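Succinylglutamate desuccinylase/aspartoacylase (PDB 3LWU) probably acts as a zinc-dependent hydrolase of the succinylglutamate desuccinylase/aspartoacylase family, acting on ester bonds. Local coordinates at residues C158-L162 with V176-A180; W238-T242 with S253-S257. One frame throughout, in Å; residues are numbered along the deposited sequence.

Contact 1: residues C158-L162 with V176-A180; sequences CQARL and VNLQA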
loop_
_atom_site.group_PDB
_atom_site.type_symbol
_atom_site.label_atom_id
_atom_site.label_comp_id
_atom_site.label_asym_id
_atom_site.label_seq_id
_atom_site.Cartn_x
_atom_site.Cartn_y
_atom_site.Cartn_z
ATOM N N CYS A 158 9.952 24.592 20.653
ATOM C CA CYS A 158 9.294 23.867 19.588
ATOM C C CYS A 158 9.826 24.253 18.198
ATOM O O CYS A 158 10.183 23.391 17.380
ATOM C CB CYS A 158 7.813 24.177 19.667
ATOM S SG CYS A 158 6.848 22.835 19.437
ATOM N N GLN A 159 9.841 25.555 17.926
ATOM C CA GLN A 159 10.421 26.099 16.689
ATOM C C GLN A 159 11.893 25.717 16.491
ATOM O O GLN A 159 12.324 25.476 15.355
ATOM C CB GLN A 159 10.269 27.619 16.649
ATOM C CG GLN A 159 8.847 28.055 16.310
ATOM C CD GLN A 159 8.542 29.514 16.646
ATOM O OE1 GLN A 159 9.277 30.185 17.382
ATOM N NE2 GLN A 159 7.429 30.001 16.114
ATOM N N ALA A 160 12.645 25.631 17.586
ATOM C CA ALA A 160 14.052 25.250 17.533
ATOM C C ALA A 160 14.252 23.845 16.961
ATOM O O ALA A 160 15.269 23.576 16.351
ATOM C CB ALA A 160 14.730 25.361 18.964
ATOM N N ARG A 161 13.285 22.948 17.153
ATOM C CA ARG A 161 13.392 21.590 16.615
ATOM C C ARG A 161 13.489 21.617 15.084
ATOM O O ARG A 161 14.009 20.677 14.472
ATOM C CB ARG A 161 12.220 20.692 17.057
ATOM C CG ARG A 161 12.208 20.235 18.530
ATOM C CD ARG A 161 13.146 19.050 18.829
ATOM N NE ARG A 161 12.770 17.836 18.084
ATOM C CZ ARG A 161 13.604 16.843 17.742
ATOM N NH1 ARG A 161 14.896 16.908 18.057
ATOM N NH2 ARG A 161 13.145 15.779 17.047
ATOM N N LEU A 162 12.996 22.686 14.462
ATOM C CA LEU A 162 13.007 22.779 13.002
ATOM C C LEU A 162 14.380 23.008 12.365
ATOM O O LEU A 162 14.511 22.916 11.147
ATOM C CB LEU A 162 12.045 23.869 12.519
ATOM C CG LEU A 162 10.557 23.640 12.757
ATOM C CD1 LEU A 162 9.732 24.876 12.328
ATOM C CD2 LEU A 162 10.099 22.413 11.994
ATOM N N VAL A 176 5.616 19.410 14.839
ATOM C CA VAL A 176 6.197 20.595 15.410
ATOM C C VAL A 176 5.549 21.897 14.890
ATOM O O VAL A 176 5.277 22.807 15.682
ATOM C CB VAL A 176 7.736 20.604 15.205
ATOM C CG1 VAL A 176 8.313 21.970 15.438
ATOM C CG2 VAL A 176 8.363 19.610 16.137
ATOM N N ASN A 177 5.301 21.989 13.579
ATOM C CA ASN A 177 4.693 23.185 13.003
ATOM C C ASN A 177 3.281 23.395 13.564
ATOM O O ASN A 177 2.868 24.514 13.862
ATOM C CB ASN A 177 4.605 23.053 11.472
ATOM C CG ASN A 177 5.845 23.524 10.771
ATOM O OD1 ASN A 177 6.592 22.732 10.177
ATOM N ND2 ASN A 177 6.052 24.805 10.781
ATOM N N LEU A 178 2.537 22.307 13.718
ATOM C CA LEU A 178 1.196 22.405 14.301
ATOM C C LEU A 178 1.250 22.793 15.778
ATOM O O LEU A 178 0.440 23.585 16.248
ATOM C CB LEU A 178 0.430 21.103 14.137
ATOM C CG LEU A 178 0.194 20.661 12.670
ATOM C CD1 LEU A 178 -0.542 19.326 12.638
ATOM C CD2 LEU A 178 -0.541 21.708 11.805
ATOM N N GLN A 179 2.209 22.220 16.498
ATOM C CA GLN A 179 2.318 22.357 17.928
ATOM C C GLN A 179 2.711 23.797 18.277
ATOM O O GLN A 179 2.228 24.361 19.299
ATOM C CB GLN A 179 3.355 21.342 18.450
ATOM C CG GLN A 179 3.516 21.270 19.963
ATOM C CD GLN A 179 4.422 20.111 20.441
ATOM O OE1 GLN A 179 4.629 19.112 19.741
ATOM N NE2 GLN A 179 4.936 20.239 21.654
ATOM N N ALA A 180 3.584 24.383 17.450
ATOM C CA ALA A 180 4.031 25.777 17.631
ATOM C C ALA A 180 2.836 26.714 17.644
ATOM O O ALA A 180 2.783 27.627 18.460
ATOM C CB ALA A 180 4.988 26.194 16.535
#
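Val-176 wedges its two methyls between the side chains of Cys-158, Arg-161 and Leu-162, so that the face of helix 170-182 meets the last part of helix 143-160 and the residues that follow it. This is helix-helix packing between consecutive helices of the catalytic domain, burying 340 Å² over both segments. CG1 of Val-176, anti to its backbone N (chi1 164°), lies 3.9 Å from Leu-162 CG, with Leu-162 CD2 equally near; the two side chains point in opposing senses and pass flank to flank. The second methyl, CG2, turns instead to Arg-161 CB at 4.1 Å, and only this aliphatic base of the bent arginine chain joins the contact. Trimming Leu-162 to an alanine would probably uncover CG1 of Val-176 on that side and open a gap between the segments. At the other end of the interface, the sulfur of Cys-158 rests against the flank of the extended Gln-179 chain, with SG 3.7 Å from CG and 3.8 Å from CD. The amide beyond is tethered at both atoms, OE1 to the backbone N of Phe-125 and NE2 to His-183, which fixes its rotation and satisfies a buried polar group. Further out, Gln-159 reaches back although its CB points away, leaving its CG 4.3 Å from the methyl CB of Ala-180.

Contact 2: residues W238-T242 with S253-S257; sequences WWQLT and SVPVS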
loop_
_atom_site.group_PDB
_atom_site.type_symbol
_atom_site.label_atom_id
_atom_site.label_comp_id
_atom_site.label_asym_id
_atom_site.label_seq_id
_atom_site.Cartn_x
_atom_site.Cartn_y
_atom_site.Cartn_z
ATOM N N TRP A 238 1.936 22.367 31.061
ATOM C CA TRP A 238 1.177 23.232 31.956
ATOM C C TRP A 238 0.724 22.501 33.214
ATOM O O TRP A 238 0.751 23.083 34.287
ATOM C CB TRP A 238 -0.004 23.899 31.258
ATOM C CG TRP A 238 0.404 24.850 30.176
ATOM C CD1 TRP A 238 0.475 24.578 28.856
ATOM C CD2 TRP A 238 0.787 26.206 30.325
ATOM N NE1 TRP A 238 0.891 25.674 28.164
ATOM C CE2 TRP A 238 1.092 26.694 29.052
ATOM C CE3 TRP A 238 0.901 27.064 31.418
ATOM C CZ2 TRP A 238 1.497 28.003 28.828
ATOM C CZ3 TRP A 238 1.314 28.363 31.193
ATOM C CH2 TRP A 238 1.594 28.817 29.905
ATOM N N TRP A 239 0.330 21.231 33.076
ATOM C CA TRP A 239 -0.072 20.388 34.223
ATOM C C TRP A 239 1.108 20.250 35.169
ATOM O O TRP A 239 0.974 20.452 36.384
ATOM C CB TRP A 239 -0.543 18.994 33.748
ATOM C CG TRP A 239 -1.516 18.308 34.706
ATOM C CD1 TRP A 239 -1.715 18.608 36.041
ATOM C CD2 TRP A 239 -2.423 17.217 34.404
ATOM N NE1 TRP A 239 -2.669 17.773 36.575
ATOM C CE2 TRP A 239 -3.121 16.910 35.604
ATOM C CE3 TRP A 239 -2.692 16.454 33.246
ATOM C CZ2 TRP A 239 -4.106 15.893 35.670
ATOM C CZ3 TRP A 239 -3.664 15.428 33.324
ATOM C CH2 TRP A 239 -4.355 15.170 34.531
ATOM N N GLN A 240 2.278 19.956 34.598
ATOM C CA GLN A 240 3.520 19.834 35.371
ATOM C C GLN A 240 3.817 21.111 36.137
ATOM O O GLN A 240 4.111 21.046 37.332
ATOM C CB GLN A 240 4.729 19.526 34.482
ATOM C CG GLN A 240 4.817 18.122 33.938
ATOM C CD GLN A 240 5.661 18.080 32.638
ATOM O OE1 GLN A 240 6.590 18.902 32.458
ATOM N NE2 GLN A 240 5.314 17.154 31.714
ATOM N N LEU A 241 3.742 22.256 35.452
ATOM C CA LEU A 241 4.048 23.551 36.080
ATOM C C LEU A 241 3.119 23.784 37.259
ATOM O O LEU A 241 3.560 24.145 38.338
ATOM C CB LEU A 241 3.927 24.701 35.091
ATOM C CG LEU A 241 4.063 26.128 35.619
ATOM C CD1 LEU A 241 5.401 26.375 36.288
ATOM C CD2 LEU A 241 3.883 27.108 34.478
ATOM N N THR A 242 1.833 23.551 37.053
ATOM C CA THR A 242 0.834 23.775 38.092
ATOM C C THR A 242 1.032 22.874 39.338
ATOM O O THR A 242 1.009 23.381 40.466
ATOM C CB THR A 242 -0.603 23.569 37.550
ATOM O OG1 THR A 242 -0.787 24.333 36.351
ATOM C CG2 THR A 242 -1.633 23.984 38.602
ATOM N N SER A 253 -5.199 27.238 38.934
ATOM C CA SER A 253 -5.673 26.129 38.102
ATOM C C SER A 253 -4.903 26.076 36.775
ATOM O O SER A 253 -4.348 27.084 36.313
ATOM C CB SER A 253 -7.176 26.245 37.871
ATOM O OG SER A 253 -7.492 27.546 37.434
ATOM N N VAL A 254 -4.868 24.893 36.163
ATOM C CA VAL A 254 -4.049 24.698 34.983
ATOM C C VAL A 254 -4.496 25.747 33.938
ATOM O O VAL A 254 -5.674 25.827 33.613
ATOM C CB VAL A 254 -4.138 23.262 34.457
ATOM C CG1 VAL A 254 -3.172 23.070 33.282
ATOM C CG2 VAL A 254 -3.830 22.256 35.590
ATOM N N PRO A 255 -3.571 26.605 33.472
ATOM C CA PRO A 255 -3.932 27.711 32.572
ATOM C C PRO A 255 -4.349 27.299 31.151
ATOM O O PRO A 255 -4.917 28.096 30.445
ATOM C CB PRO A 255 -2.636 28.532 32.482
ATOM C CG PRO A 255 -1.784 28.051 33.614
ATOM C CD PRO A 255 -2.136 26.621 33.802
ATOM N N VAL A 256 -4.050 26.080 30.726
ATOM C CA VAL A 256 -4.402 25.655 29.380
ATOM C C VAL A 256 -5.365 24.481 29.476
ATOM O O VAL A 256 -5.316 23.698 30.435
ATOM C CB VAL A 256 -3.122 25.349 28.556
ATOM C CG1 VAL A 256 -3.423 24.623 27.291
ATOM C CG2 VAL A 256 -2.384 26.676 28.240
ATOM N N SER A 257 -6.274 24.427 28.511
ATOM C CA SER A 257 -7.185 23.310 28.318
ATOM C C SER A 257 -6.900 22.687 26.961
ATOM O O SER A 257 -6.779 23.412 25.985
ATOM C CB SER A 257 -8.644 23.811 28.354
ATOM O OG SER A 257 -9.015 24.149 29.685
#
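Its CG set beside the backbone N (chi1 -65°), Trp-238 swings its indole from the helix toward Val-256, whose own first torsion of 167° puts CG2 beside its backbone N and over the ring. The result is a CH-pi contact: CG2 of Val-256 stands 3.5 Å from the centroid of the five-membered ring of Trp-238, 12° off the ring normal, hence over the face. The setting is a helix followed by a returning loop in the alpha/beta catalytic domain: after helix 230-247 the chain doubles back across that helix before entering strand 257-263. Pro-255 meets the CE3-CZ3 part of the same indole, its CG 3.6 Å from Trp-238 CE3 at an oblique approach. Tyr-150 of helix 143-160 also meets this indole edge to face, so the loop and a second helix both pack on Trp-238.

Val-254 divides its methyls between neighbouring parts of the helix. CG1 lies 3.8 Å from Trp-238 CB, while CG2 lies against the branched end of Thr-242, 3.8 Å from OG1, and at 4.2 Å from CD1 of Trp-239. That second indole also meets Tyr-206 edge to face, and the hydroxyl of Tyr-206 is hydrogen-bonded to Val-256 O, so that Tyr-206 links helix and loop.

The hydroxyl of Thr-242 is satisfied within the helix, which suits its apolar surroundings: OG1 sits 3.7 Å from Pro-255 CD, yet donates to the carbonyl of its own preceding turn. Trp-238 O is thereby gripped twice, by Thr-242 OG1 at 2.9 Å and by Thr-242 N at 3.0 Å, the two donors arriving from opposite faces of the carbonyl plane.

In the fold
Contacts 1 and 2 do not touch: their centres are 20 Å apart and their nearest atoms about 9 Å. Shared helices connect them. Helix 143-160 carries Cys-158 into contact 1, while Phe-147, Tyr-150, Arg-151 and Leu-154, earlier on it, pack against contact 2; helix 230-247 likewise supplies Met-230 and Ala-233 to the surroundings of 176-180 before reaching 238-242. Both contacts lie away from the zinc bound by His-63, Glu-66 and His-192. The relation to it is topological: helix 170-182 precedes strand 187-194, which bears His-192, and the loop of contact 2 leads into strand 257-263, paired parallel with that strand.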